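Long-range contacts in YARHG domain-containing protein (Legionella pneumophila subsp. pneumophila, PDB 4G2A), which is of unknown function but, as a two-domain protein with DUF4424 and YARHG regions, has been put forward as a putative nutrient-binding protein: residues A106-I111 against D123-K128; A65-I70 against K117-E122; G10-P15 against V157-K162; V60-A65 against W127-P132. All coordinates share one frame; numbering follows the deposited sequence. Where two conformers were deposited one is given.

Interaction 1 of 4, residues A106-I111 against D123-K128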
loop_
_atom_site.group_PDB
_atom_site.type_symbol
_atom_site.label_atom_id
_atom_site.label_comp_id
_atom_site.label_asym_id
_atom_site.label_seq_id
_atom_site.Cartn_x
_atom_site.Cartn_y
_atom_site.Cartn_z
ATOM N N ALA A 106 -18.267 -1.259 -17.612
ATOM C CA ALA A 106 -16.885 -0.888 -17.903
ATOM C C ALA A 106 -16.324 -1.967 -18.790
ATOM O O ALA A 106 -16.358 -3.145 -18.403
ATOM C CB ALA A 106 -16.087 -0.757 -16.614
ATOM N N GLN A 107 -15.840 -1.590 -19.991
ATOM C CA GLN A 107 -15.311 -2.543 -20.964
ATOM C C GLN A 107 -13.772 -2.565 -20.938
ATOM O O GLN A 107 -13.136 -1.511 -21.057
ATOM C CB GLN A 107 -15.835 -2.206 -22.373
ATOM C CG GLN A 107 -15.945 -3.412 -23.297
ATOM C CD GLN A 107 -15.704 -3.087 -24.757
ATOM O OE1 GLN A 107 -16.307 -2.172 -25.339
ATOM N NE2 GLN A 107 -14.837 -3.859 -25.393
ATOM N N ARG A 108 -13.174 -3.762 -20.774
ATOM C CA ARG A 108 -11.718 -3.913 -20.768
ATOM C C ARG A 108 -11.196 -3.775 -22.193
ATOM O O ARG A 108 -11.813 -4.269 -23.144
ATOM C CB ARG A 108 -11.260 -5.254 -20.149
ATOM C CG ARG A 108 -9.741 -5.444 -20.234
ATOM C CD ARG A 108 -9.201 -6.589 -19.426
ATOM N NE ARG A 108 -7.769 -6.747 -19.682
ATOM C CZ ARG A 108 -6.961 -7.536 -18.984
ATOM N NH1 ARG A 108 -7.431 -8.246 -17.964
ATOM N NH2 ARG A 108 -5.673 -7.614 -19.293
ATOM N N GLY A 109 -10.079 -3.070 -22.313
ATOM C CA GLY A 109 -9.434 -2.828 -23.587
ATOM C C GLY A 109 -8.005 -2.396 -23.412
ATOM O O GLY A 109 -7.491 -2.354 -22.288
ATOM N N ASN A 110 -7.360 -2.077 -24.530
ATOM C CA ASN A 110 -5.980 -1.633 -24.542
ATOM C C ASN A 110 -5.890 -0.134 -24.629
ATOM O O ASN A 110 -6.750 0.516 -25.221
ATOM C CB ASN A 110 -5.209 -2.284 -25.682
ATOM C CG ASN A 110 -4.920 -3.716 -25.381
ATOM O OD1 ASN A 110 -5.573 -4.611 -25.895
ATOM N ND2 ASN A 110 -4.039 -3.959 -24.421
ATOM N N ILE A 111 -4.826 0.410 -24.022
ATOM C CA ILE A 111 -4.524 1.828 -23.995
ATOM C C ILE A 111 -3.043 1.988 -24.313
ATOM O O ILE A 111 -2.236 1.122 -23.975
ATOM C CB ILE A 111 -4.958 2.482 -22.647
ATOM C CG1 ILE A 111 -5.075 3.999 -22.785
ATOM C CG2 ILE A 111 -4.058 2.101 -21.455
ATOM C CD1 ILE A 111 -6.329 4.528 -22.210
ATOM N N ASP A 123 -3.251 -1.699 -20.339
ATOM C CA ASP A 123 -4.610 -2.192 -20.117
ATOM C C ASP A 123 -5.414 -1.229 -19.277
ATOM O O ASP A 123 -4.876 -0.633 -18.358
ATOM C CB ASP A 123 -4.571 -3.572 -19.442
ATOM C CG ASP A 123 -3.665 -4.564 -20.146
ATOM O OD1 ASP A 123 -4.120 -5.192 -21.122
ATOM O OD2 ASP A 123 -2.496 -4.690 -19.734
ATOM N N ALA A 124 -6.706 -1.054 -19.607
ATOM C CA ALA A 124 -7.613 -0.148 -18.892
ATOM C C ALA A 124 -9.063 -0.606 -19.019
ATOM O O ALA A 124 -9.374 -1.391 -19.908
ATOM C CB ALA A 124 -7.477 1.273 -19.437
ATOM N N TYR A 125 -9.936 -0.135 -18.102
ATOM C CA TYR A 125 -11.398 -0.295 -18.133
ATOM C C TYR A 125 -11.950 1.003 -18.675
ATOM O O TYR A 125 -11.539 2.063 -18.214
ATOM C CB TYR A 125 -11.993 -0.626 -16.756
ATOM C CG TYR A 125 -11.547 -1.954 -16.189
ATOM C CD1 TYR A 125 -11.655 -3.129 -16.933
ATOM C CD2 TYR A 125 -11.057 -2.050 -14.890
ATOM C CE1 TYR A 125 -11.243 -4.357 -16.411
ATOM C CE2 TYR A 125 -10.643 -3.274 -14.360
ATOM C CZ TYR A 125 -10.744 -4.424 -15.122
ATOM O OH TYR A 125 -10.299 -5.621 -14.615
ATOM N N PHE A 126 -12.816 0.939 -19.687
ATOM C CA PHE A 126 -13.360 2.130 -20.359
ATOM C C PHE A 126 -14.849 2.313 -20.110
ATOM O O PHE A 126 -15.592 1.339 -19.985
ATOM C CB PHE A 126 -13.117 2.039 -21.881
ATOM C CG PHE A 126 -11.670 2.065 -22.327
ATOM C CD1 PHE A 126 -10.901 0.902 -22.322
ATOM C CD2 PHE A 126 -11.097 3.233 -22.817
ATOM C CE1 PHE A 126 -9.564 0.924 -22.726
ATOM C CE2 PHE A 126 -9.765 3.249 -23.254
ATOM C CZ PHE A 126 -9.007 2.092 -23.207
ATOM N N TRP A 127 -15.294 3.574 -20.085
ATOM C CA TRP A 127 -16.700 3.942 -19.925
ATOM C C TRP A 127 -16.954 5.316 -20.579
ATOM O O TRP A 127 -16.031 6.128 -20.704
ATOM C CB TRP A 127 -17.120 3.924 -18.432
ATOM C CG TRP A 127 -16.439 4.953 -17.568
ATOM C CD1 TRP A 127 -16.913 6.190 -17.245
ATOM C CD2 TRP A 127 -15.203 4.802 -16.859
ATOM N NE1 TRP A 127 -16.010 6.851 -16.449
ATOM C CE2 TRP A 127 -14.966 6.012 -16.168
ATOM C CE3 TRP A 127 -14.258 3.765 -16.752
ATOM C CZ2 TRP A 127 -13.816 6.222 -15.391
ATOM C CZ3 TRP A 127 -13.120 3.980 -15.992
ATOM C CH2 TRP A 127 -12.909 5.198 -15.322
ATOM N N LYS A 128 -18.202 5.568 -20.998
ATOM C CA LYS A 128 -18.571 6.851 -21.603
ATOM C C LYS A 128 -19.078 7.787 -20.537
ATOM O O LYS A 128 -19.653 7.341 -19.541
ATOM C CB LYS A 128 -19.631 6.689 -22.713
ATOM C CG LYS A 128 -19.183 5.855 -23.912
ATOM C CD LYS A 128 -18.248 6.597 -24.889
ATOM C CE LYS A 128 -17.518 5.644 -25.812
ATOM N NZ LYS A 128 -18.449 4.794 -26.613
#
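Phe126 N gives its hydrogen to Gln107 O over 2.8 Å. Gln107 N returns the bond to Phe126 O at 2.9 Å, and two residues further on Gly109 and Ala124 repeat the reciprocal pairing, Gly109 N to Ala124 O at 3.0 Å. This is an antiparallel pair of strands whose segments run at 128° to each other. Phe126 does most of the side-chain work on one face of the sheet: with CG anti to its own carbonyl carbon (chi1 -65°), the ring turns along the partner strand, its edge against Gln107 O and the glycine backbone, Phe126 CE1 lying 3.7 Å from Gly109 C. Ile111 CD1 reaches Phe126 CZ at 3.8 Å, and Ile111 CG2 packs on the Ala124 methyl. On the other face, Tyr125 presents its ring edge to Arg108 CB. The extended arginine carries its guanidinium on to Asp123, where Arg108 NH2 to Asp123 OD1, 3.4 Å, is a salt bridge whose hydrogen bond is weak, the two planes 77° apart; the same NH2 is also hydrogen-bonded to Gly88 O. Asn110 lies alongside Asp123, its ND2 bonded to Glu122 O. Strand 123-131 thus sits between strand 102-110 and strand 60-68, which pairs with it through Phe66 and Phe68, while strand 95-99 brings Phe95 against the Tyr125 ring.

Interaction 2 of 4, residues A65-I70 against K117-E122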
loop_
_atom_site.group_PDB
_atom_site.type_symbol
_atom_site.label_atom_id
_atom_site.label_comp_id
_atom_site.label_asym_id
_atom_site.label_seq_id
_atom_site.Cartn_x
_atom_site.Cartn_y
_atom_site.Cartn_z
ATOM N N ALA A 65 -10.923 6.225 -19.042
ATOM C CA ALA A 65 -10.282 4.940 -18.812
ATOM C C ALA A 65 -9.623 4.867 -17.457
ATOM O O ALA A 65 -9.026 5.857 -17.005
ATOM C CB ALA A 65 -9.251 4.675 -19.893
ATOM N N PHE A 66 -9.728 3.679 -16.809
ATOM C CA PHE A 66 -9.040 3.353 -15.559
ATOM C C PHE A 66 -7.893 2.398 -15.917
ATOM O O PHE A 66 -8.178 1.237 -16.171
ATOM C CB PHE A 66 -9.971 2.743 -14.486
ATOM C CG PHE A 66 -9.230 2.109 -13.314
ATOM C CD1 PHE A 66 -8.756 2.888 -12.262
ATOM C CD2 PHE A 66 -9.027 0.735 -13.255
ATOM C CE1 PHE A 66 -8.110 2.299 -11.166
ATOM C CE2 PHE A 66 -8.368 0.152 -12.163
ATOM C CZ PHE A 66 -7.925 0.940 -11.123
ATOM N N PRO A 67 -6.613 2.864 -15.978
ATOM C CA PRO A 67 -5.506 1.953 -16.318
ATOM C C PRO A 67 -5.094 1.092 -15.142
ATOM O O PRO A 67 -5.232 1.501 -13.992
ATOM C CB PRO A 67 -4.370 2.893 -16.723
ATOM C CG PRO A 67 -4.863 4.272 -16.495
ATOM C CD PRO A 67 -6.107 4.215 -15.690
ATOM N N PHE A 68 -4.560 -0.089 -15.412
ATOM C CA PHE A 68 -4.170 -0.972 -14.309
ATOM C C PHE A 68 -3.002 -1.905 -14.684
ATOM O O PHE A 68 -2.845 -2.270 -15.855
ATOM C CB PHE A 68 -5.392 -1.813 -13.845
ATOM C CG PHE A 68 -6.128 -2.528 -14.951
ATOM C CD1 PHE A 68 -5.648 -3.733 -15.469
ATOM C CD2 PHE A 68 -7.307 -2.021 -15.462
ATOM C CE1 PHE A 68 -6.335 -4.400 -16.486
ATOM C CE2 PHE A 68 -7.997 -2.693 -16.480
ATOM C CZ PHE A 68 -7.501 -3.868 -16.994
ATOM N N PRO A 69 -2.200 -2.343 -13.683
ATOM C CA PRO A 69 -1.168 -3.363 -13.978
ATOM C C PRO A 69 -1.815 -4.745 -14.116
ATOM O O PRO A 69 -2.929 -4.971 -13.647
ATOM C CB PRO A 69 -0.236 -3.286 -12.754
ATOM C CG PRO A 69 -1.091 -2.766 -11.635
ATOM C CD PRO A 69 -2.250 -2.018 -12.238
ATOM N N ILE A 70 -1.132 -5.671 -14.774
ATOM C CA ILE A 70 -1.657 -7.031 -14.955
ATOM C C ILE A 70 -0.644 -8.065 -14.506
ATOM O O ILE A 70 0.538 -7.738 -14.318
ATOM C CB ILE A 70 -2.076 -7.310 -16.415
ATOM C CG1 ILE A 70 -0.876 -7.231 -17.388
ATOM C CG2 ILE A 70 -3.275 -6.477 -16.846
ATOM C CD1 ILE A 70 -0.978 -8.201 -18.605
ATOM N N LYS A 117 3.688 11.522 -19.159
ATOM C CA LYS A 117 2.634 11.981 -18.245
ATOM C C LYS A 117 2.408 10.973 -17.103
ATOM O O LYS A 117 1.460 11.112 -16.328
ATOM C CB LYS A 117 1.311 12.246 -19.006
ATOM C CG LYS A 117 1.415 13.232 -20.171
ATOM C CD LYS A 117 0.975 14.608 -19.769
ATOM C CE LYS A 117 1.089 15.579 -20.914
ATOM N NZ LYS A 117 0.073 16.664 -20.804
ATOM N N GLY A 118 3.297 9.991 -16.993
ATOM C CA GLY A 118 3.261 9.003 -15.924
ATOM C C GLY A 118 2.374 7.806 -16.163
ATOM O O GLY A 118 2.147 7.025 -15.235
ATOM N N LEU A 119 1.871 7.632 -17.399
ATOM C CA LEU A 119 1.057 6.461 -17.719
ATOM C C LEU A 119 1.971 5.355 -18.258
ATOM O O LEU A 119 2.569 5.522 -19.323
ATOM C CB LEU A 119 -0.071 6.816 -18.713
ATOM C CG LEU A 119 -0.945 5.658 -19.191
ATOM C CD1 LEU A 119 -1.690 5.022 -18.038
ATOM C CD2 LEU A 119 -1.894 6.100 -20.270
ATOM N N TYR A 120 2.107 4.244 -17.500
ATOM C CA TYR A 120 2.966 3.115 -17.867
ATOM C C TYR A 120 2.190 1.839 -18.220
ATOM O O TYR A 120 2.807 0.829 -18.562
ATOM C CB TYR A 120 3.942 2.812 -16.719
ATOM C CG TYR A 120 5.023 3.857 -16.585
ATOM C CD1 TYR A 120 6.183 3.790 -17.349
ATOM C CD2 TYR A 120 4.875 4.932 -15.717
ATOM C CE1 TYR A 120 7.163 4.779 -17.263
ATOM C CE2 TYR A 120 5.856 5.910 -15.606
ATOM C CZ TYR A 120 7.001 5.827 -16.376
ATOM O OH TYR A 120 7.961 6.789 -16.257
ATOM N N TYR A 121 0.864 1.867 -18.128
ATOM C CA TYR A 121 0.041 0.674 -18.371
ATOM C C TYR A 121 -0.565 0.641 -19.751
ATOM O O TYR A 121 -0.861 1.687 -20.322
ATOM C CB TYR A 121 -1.063 0.558 -17.309
ATOM C CG TYR A 121 -0.503 0.522 -15.912
ATOM C CD1 TYR A 121 0.580 -0.294 -15.597
ATOM C CD2 TYR A 121 -1.025 1.332 -14.910
ATOM C CE1 TYR A 121 1.123 -0.311 -14.320
ATOM C CE2 TYR A 121 -0.487 1.326 -13.626
ATOM C CZ TYR A 121 0.578 0.488 -13.337
ATOM O OH TYR A 121 1.111 0.438 -12.087
ATOM N N GLU A 122 -0.760 -0.583 -20.271
ATOM C CA GLU A 122 -1.321 -0.845 -21.605
ATOM C C GLU A 122 -2.782 -1.304 -21.535
ATOM O O GLU A 122 -3.468 -1.308 -22.562
ATOM C CB GLU A 122 -0.488 -1.895 -22.352
ATOM C CG GLU A 122 0.839 -1.372 -22.883
ATOM C CD GLU A 122 2.051 -1.463 -21.967
ATOM O OE1 GLU A 122 1.946 -2.073 -20.875
ATOM O OE2 GLU A 122 3.123 -0.944 -22.359
HETATM O O HOH W 1 -1.199 -2.832 -17.971
#
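The nearest CA atoms are those of Pro67 and Tyr121, 6.1 Å apart, where irregular chain at 117-122 runs past the 65-70 segment without a direct hydrogen bond to it. This is proline-aromatic packing of a loop on a strand, centred on a CH-pi contact: Pro69 CD lies 4.2 Å from the centroid of the Tyr121 ring, 20° off the ring normal. Tyr121 has CG anti to its carbonyl carbon (chi1 -57°), which lays one ring face over the Phe68-Pro69 peptide; Pro69 N stands above the ring centre and Phe68 C nearer the rim. Pro69 CB touches Tyr121 CE1 at 3.6 Å. Two residues before Tyr121, Leu119, itself part of a G1 beta bulge with Gly118, crosses Pro67 at about a right angle, Leu119 CD1 resting 3.6 Å from Pro67 CG. Ile14 and Ser11 of strand 10-15 pack against this buried patch too. Polar contact between the two segments is left to one water, which donates to Phe68 O at 2.7 Å and accepts from Glu122 N at 3.2 Å.

Interaction 3 of 4, residues G10-P15 against V157-K162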
loop_
_atom_site.group_PDB
_atom_site.type_symbol
_atom_site.label_atom_id
_atom_site.label_comp_id
_atom_site.label_asym_id
_atom_site.label_seq_id
_atom_site.Cartn_x
_atom_site.Cartn_y
_atom_site.Cartn_z
ATOM N N GLY A 10 -3.777 1.647 -7.391
ATOM C CA GLY A 10 -4.801 2.542 -7.891
ATOM C C GLY A 10 -4.264 3.575 -8.862
ATOM O O GLY A 10 -3.056 3.835 -8.927
ATOM N N SER A 11 -5.163 4.130 -9.663
ATOM C CA SER A 11 -4.812 5.135 -10.666
ATOM C C SER A 11 -5.961 6.108 -10.847
ATOM O O SER A 11 -7.128 5.713 -10.695
ATOM C CB SER A 11 -4.491 4.471 -12.005
ATOM O OG SER A 11 -3.202 3.878 -12.055
ATOM N N LEU A 12 -5.635 7.374 -11.165
ATOM C CA LEU A 12 -6.645 8.390 -11.496
ATOM C C LEU A 12 -7.378 7.969 -12.785
ATOM O O LEU A 12 -6.737 7.314 -13.620
ATOM C CB LEU A 12 -5.983 9.785 -11.741
ATOM C CG LEU A 12 -5.602 10.648 -10.554
ATOM C CD1 LEU A 12 -4.987 11.926 -11.028
ATOM C CD2 LEU A 12 -6.805 10.972 -9.666
ATOM N N PRO A 13 -8.657 8.344 -13.026
ATOM C CA PRO A 13 -9.235 8.081 -14.355
ATOM C C PRO A 13 -8.507 8.962 -15.363
ATOM O O PRO A 13 -7.992 10.024 -14.992
ATOM C CB PRO A 13 -10.717 8.487 -14.213
ATOM C CG PRO A 13 -10.918 8.884 -12.801
ATOM C CD PRO A 13 -9.564 9.177 -12.212
ATOM N N ILE A 14 -8.392 8.518 -16.612
ATOM C CA ILE A 14 -7.699 9.343 -17.589
ATOM C C ILE A 14 -8.554 9.503 -18.849
ATOM O O ILE A 14 -9.344 8.613 -19.160
ATOM C CB ILE A 14 -6.280 8.790 -17.908
ATOM C CG1 ILE A 14 -6.306 7.379 -18.487
ATOM C CG2 ILE A 14 -5.367 8.868 -16.703
ATOM C CD1 ILE A 14 -5.602 7.283 -19.762
ATOM N N PRO A 15 -8.378 10.590 -19.626
ATOM C CA PRO A 15 -9.117 10.689 -20.893
ATOM C C PRO A 15 -8.384 9.965 -22.030
ATOM O O PRO A 15 -7.155 9.914 -22.043
ATOM C CB PRO A 15 -9.185 12.198 -21.151
ATOM C CG PRO A 15 -8.042 12.802 -20.372
ATOM C CD PRO A 15 -7.490 11.761 -19.421
ATOM N N VAL A 157 2.033 0.920 -0.716
ATOM C CA VAL A 157 0.680 1.350 -1.070
ATOM C C VAL A 157 0.923 2.483 -2.054
ATOM O O VAL A 157 1.752 3.356 -1.800
ATOM C CB VAL A 157 -0.269 1.665 0.131
ATOM C CG1 VAL A 157 0.465 2.343 1.275
ATOM C CG2 VAL A 157 -1.492 2.470 -0.291
ATOM N N ARG A 158 0.357 2.348 -3.255
ATOM C CA ARG A 158 0.608 3.302 -4.326
ATOM C C ARG A 158 -0.675 3.733 -4.994
ATOM O O ARG A 158 -1.679 3.027 -4.957
ATOM C CB ARG A 158 1.568 2.715 -5.389
ATOM C CG ARG A 158 2.669 1.791 -4.888
ATOM C CD ARG A 158 3.413 1.243 -6.069
ATOM N NE ARG A 158 4.157 0.006 -5.803
ATOM C CZ ARG A 158 5.423 -0.040 -5.395
ATOM N NH1 ARG A 158 6.091 1.084 -5.143
ATOM N NH2 ARG A 158 6.035 -1.206 -5.241
ATOM N N TYR A 159 -0.616 4.900 -5.630
ATOM C CA TYR A 159 -1.700 5.513 -6.392
ATOM C C TYR A 159 -1.096 6.463 -7.422
ATOM O O TYR A 159 -0.370 7.374 -7.030
ATOM C CB TYR A 159 -2.680 6.239 -5.466
ATOM C CG TYR A 159 -4.026 6.505 -6.099
ATOM C CD1 TYR A 159 -4.232 7.627 -6.897
ATOM C CD2 TYR A 159 -5.084 5.614 -5.936
ATOM C CE1 TYR A 159 -5.459 7.866 -7.501
ATOM C CE2 TYR A 159 -6.326 5.855 -6.521
ATOM C CZ TYR A 159 -6.512 6.994 -7.290
ATOM O OH TYR A 159 -7.732 7.251 -7.869
ATOM N N VAL A 160 -1.381 6.240 -8.733
ATOM C CA VAL A 160 -0.869 7.078 -9.823
ATOM C C VAL A 160 -1.689 8.387 -9.906
ATOM O O VAL A 160 -2.895 8.361 -10.141
ATOM C CB VAL A 160 -0.804 6.344 -11.179
ATOM C CG1 VAL A 160 -0.340 7.283 -12.295
ATOM C CG2 VAL A 160 0.102 5.111 -11.093
ATOM N N LEU A 161 -0.990 9.524 -9.712
ATOM C CA LEU A 161 -1.536 10.872 -9.689
ATOM C C LEU A 161 -0.951 11.762 -10.787
ATOM O O LEU A 161 -1.600 12.741 -11.147
ATOM C CB LEU A 161 -1.259 11.511 -8.312
ATOM C CG LEU A 161 -2.049 10.937 -7.107
ATOM C CD1 LEU A 161 -1.455 11.413 -5.775
ATOM C CD2 LEU A 161 -3.518 11.292 -7.178
ATOM N N LYS A 162 0.261 11.444 -11.309
ATOM C CA LYS A 162 0.957 12.240 -12.330
ATOM C C LYS A 162 0.155 12.370 -13.648
ATOM O O LYS A 162 0.336 13.333 -14.395
ATOM C CB LYS A 162 2.347 11.652 -12.636
ATOM C CG LYS A 162 3.383 11.879 -11.536
ATOM C CD LYS A 162 4.806 11.605 -12.040
ATOM C CE LYS A 162 5.778 11.252 -10.931
ATOM N NZ LYS A 162 7.148 10.925 -11.445
HETATM O O HOH W 2 -9.148 5.158 -8.863
#
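Tyr159 holds its CG anti to the backbone N (chi1 -161°), and this lays the phenol ring back across Gly10 and Ser11; Leu12, with CG anti to the carbonyl carbon (chi1 -81°), turns its branches toward Tyr159 and Leu161. One ring face of Tyr159 receives the Gly10-Ser11 peptide, Gly10 C standing 3.7 Å above the plane and Ser11 N close to the same height, both displaced toward the rim. Gly10 has no side chain, and Tyr159 CD2 comes to 3.7 Å from Gly10 CA, where a CB would clash with the ring. Leu12 CD2 meets the ring at CE1, the two side chains crossing at about a right angle, and Leu12 CG packs on Leu161 CD2.

The backbones form a short parallel bridge, Gly10 beside Tyr159 and Ser11 beside Val160, their touching parts only 4° apart in direction. Val160 N donates to Gly10 O at 2.9 Å, and Leu12 N to Val160 O at 3.1 Å; Gly10 N to Arg158 O is weak. Here strand 10-15 joins strand 155-160 after more than 140 intervening residues. On the ring's side of the sheet, Phe50 of strand 43-54 packs against both Leu12 and Tyr159. Ser11 instead turns its OG to Val160 CB, 3.5 Å away. At the phenol end a water links Tyr159 OH, 2.7 Å from it, to Ser11 O, to which it donates at 2.8 Å.

Interaction 4 of 4, residues V60-A65 against W127-P132. With SO4 (sulfate ion), chain B.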
loop_
_atom_site.group_PDB
_atom_site.type_symbol
_atom_site.label_atom_id
_atom_site.label_comp_id
_atom_site.label_asym_id
_atom_site.label_seq_id
_atom_site.Cartn_x
_atom_site.Cartn_y
_atom_site.Cartn_z
ATOM N N VAL A 60 -20.566 17.604 -24.256
ATOM C CA VAL A 60 -19.404 16.845 -24.693
ATOM C C VAL A 60 -19.546 15.412 -24.213
ATOM O O VAL A 60 -20.000 15.174 -23.091
ATOM C CB VAL A 60 -18.035 17.465 -24.282
ATOM C CG1 VAL A 60 -17.743 18.756 -25.039
ATOM C CG2 VAL A 60 -17.938 17.696 -22.793
ATOM N N THR A 61 -19.189 14.463 -25.080
ATOM C CA THR A 61 -19.196 13.029 -24.792
ATOM C C THR A 61 -17.764 12.551 -24.922
ATOM O O THR A 61 -17.145 12.714 -25.980
ATOM C CB THR A 61 -20.187 12.260 -25.696
ATOM O OG1 THR A 61 -21.498 12.813 -25.536
ATOM C CG2 THR A 61 -20.228 10.766 -25.382
ATOM N N ILE A 62 -17.218 12.022 -23.827
ATOM C CA ILE A 62 -15.838 11.539 -23.797
ATOM C C ILE A 62 -15.784 10.116 -23.229
ATOM O O ILE A 62 -16.656 9.686 -22.470
ATOM C CB ILE A 62 -14.851 12.492 -23.030
ATOM C CG1 ILE A 62 -15.016 12.436 -21.492
ATOM C CG2 ILE A 62 -14.858 13.935 -23.556
ATOM C CD1 ILE A 62 -13.704 12.476 -20.730
ATOM N N SER A 63 -14.751 9.399 -23.615
ATOM C CA SER A 63 -14.467 8.075 -23.117
ATOM C C SER A 63 -13.378 8.220 -22.029
ATOM O O SER A 63 -12.367 8.907 -22.228
ATOM C CB SER A 63 -14.036 7.162 -24.265
ATOM O OG SER A 63 -13.991 5.800 -23.869
HETATM N N MSE A 64 -13.647 7.675 -20.849
HETATM C CA MSE A 64 -12.722 7.695 -19.723
HETATM C C MSE A 64 -12.166 6.320 -19.539
HETATM O O MSE A 64 -12.871 5.345 -19.802
HETATM C CB MSE A 64 -13.421 8.131 -18.442
HETATM C CG MSE A 64 -13.644 9.600 -18.331
HETATM SE SE MSE A 64 -14.039 10.034 -16.478
HETATM C CE MSE A 64 -14.677 11.854 -16.794
ATOM N N ALA A 65 -10.923 6.225 -19.042
ATOM C CA ALA A 65 -10.282 4.940 -18.812
ATOM C C ALA A 65 -9.623 4.867 -17.457
ATOM O O ALA A 65 -9.026 5.857 -17.005
ATOM C CB ALA A 65 -9.251 4.675 -19.893
ATOM N N TRP A 127 -15.294 3.574 -20.085
ATOM C CA TRP A 127 -16.700 3.942 -19.925
ATOM C C TRP A 127 -16.954 5.316 -20.579
ATOM O O TRP A 127 -16.031 6.128 -20.704
ATOM C CB TRP A 127 -17.120 3.924 -18.432
ATOM C CG TRP A 127 -16.439 4.953 -17.568
ATOM C CD1 TRP A 127 -16.913 6.190 -17.245
ATOM C CD2 TRP A 127 -15.203 4.802 -16.859
ATOM N NE1 TRP A 127 -16.010 6.851 -16.449
ATOM C CE2 TRP A 127 -14.966 6.012 -16.168
ATOM C CE3 TRP A 127 -14.258 3.765 -16.752
ATOM C CZ2 TRP A 127 -13.816 6.222 -15.391
ATOM C CZ3 TRP A 127 -13.120 3.980 -15.992
ATOM C CH2 TRP A 127 -12.909 5.198 -15.322
ATOM N N LYS A 128 -18.202 5.568 -20.998
ATOM C CA LYS A 128 -18.571 6.851 -21.603
ATOM C C LYS A 128 -19.078 7.787 -20.537
ATOM O O LYS A 128 -19.653 7.341 -19.541
ATOM C CB LYS A 128 -19.631 6.689 -22.713
ATOM C CG LYS A 128 -19.183 5.855 -23.912
ATOM C CD LYS A 128 -18.248 6.597 -24.889
ATOM C CE LYS A 128 -17.518 5.644 -25.812
ATOM N NZ LYS A 128 -18.449 4.794 -26.613
ATOM N N THR A 129 -18.825 9.089 -20.726
ATOM C CA THR A 129 -19.282 10.152 -19.825
ATOM C C THR A 129 -19.773 11.322 -20.691
ATOM O O THR A 129 -19.017 11.843 -21.512
ATOM C CB THR A 129 -18.199 10.586 -18.814
ATOM O OG1 THR A 129 -17.183 11.310 -19.498
ATOM C CG2 THR A 129 -17.572 9.431 -18.064
ATOM N N THR A 130 -21.045 11.697 -20.530
ATOM C CA THR A 130 -21.637 12.817 -21.247
ATOM C C THR A 130 -21.736 13.984 -20.279
ATOM O O THR A 130 -22.239 13.848 -19.158
ATOM C CB THR A 130 -22.990 12.451 -21.908
ATOM O OG1 THR A 130 -22.781 11.356 -22.809
ATOM C CG2 THR A 130 -23.582 13.607 -22.706
ATOM N N PHE A 131 -21.220 15.123 -20.709
ATOM C CA PHE A 131 -21.283 16.335 -19.935
ATOM C C PHE A 131 -22.162 17.362 -20.636
ATOM O O PHE A 131 -21.744 17.881 -21.682
ATOM C CB PHE A 131 -19.893 16.953 -19.712
ATOM C CG PHE A 131 -18.854 16.200 -18.924
ATOM C CD1 PHE A 131 -18.214 15.091 -19.467
ATOM C CD2 PHE A 131 -18.394 16.694 -17.704
ATOM C CE1 PHE A 131 -17.210 14.432 -18.762
ATOM C CE2 PHE A 131 -17.373 16.050 -17.015
ATOM C CZ PHE A 131 -16.803 14.909 -17.536
ATOM N N PRO A 132 -23.330 17.726 -20.034
ATOM C CA PRO A 132 -24.124 18.856 -20.552
ATOM C C PRO A 132 -23.302 20.176 -20.564
ATOM O O PRO A 132 -22.223 20.213 -19.958
ATOM C CB PRO A 132 -25.286 18.956 -19.533
ATOM C CG PRO A 132 -25.345 17.633 -18.873
ATOM C CD PRO A 132 -23.921 17.188 -18.791
HETATM S S SO4 B . -13.154 10.178 -26.816
HETATM O O1 SO4 B . -12.510 8.997 -27.398
HETATM O O2 SO4 B . -12.600 11.403 -27.398
HETATM O O3 SO4 B . -14.596 10.131 -27.077
HETATM O O4 SO4 B . -12.912 10.182 -25.385
#
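Met64, a selenomethionine, and Trp127 bury the most surface here, followed by Phe131; all three side chains lie on one face of an antiparallel strand pair. Met64 CB sits over a face of the Trp127 indole, 3.8 Å from the five-membered ring centroid, and Met64 SE makes an oblique Met-aromatic contact at 4.7 Å from the same centroid. Extended beyond CG, the chain reaches on, crossing Thr129, until Met64 CE meets the Phe131 ring at its edge, 3.8 Å from CZ. Phe131 CE1 also takes Ile62 CG1, and its CB touches Val60 CG2. Beneath them the backbones exchange hydrogen bonds at Val60-Phe131, Ile62-Thr129 and Met64-Trp127; Phe131 N to Val60 O is 2.7 Å and almost straight at 179°. On the other face, the Thr61 and Thr130 hydroxyls share a weak bond. Ser63 N, facing away from this partner strand, binds sulfate O4 at 2.7 Å. Trp127 NE1 is buried with no partner in the model, so the indole is held here by van der Waals and Met-aromatic contact, and its N-H probably carries a desolvation cost.

Strand 60-68 is the common thread. Its 60-65 half pairs with 127-132 in interaction 4, residues 67-69 meet the 117-122 loop in interaction 2, and strand 123-131 carries interaction 4 on into interaction 1. Ala65 lies in the segments of both interactions 2 and 4, though it touches only across interaction 4; Ala65 CB also meets Phe126 CE2 of interaction 1 at 3.7 Å. On the other edge of strand 60-68, Ala65 O lies 2.8 Å from Ile14 N, a probable hydrogen bond that ties in interaction 3, whose centre is about 8 Å from that of interaction 2. Glu122 O, 2.6 Å from Ile111 N, probably bonds interaction 2 to interaction 1. The sulfate, probably from the crystallisation liquor, touches interaction 4 and Ser17 OG.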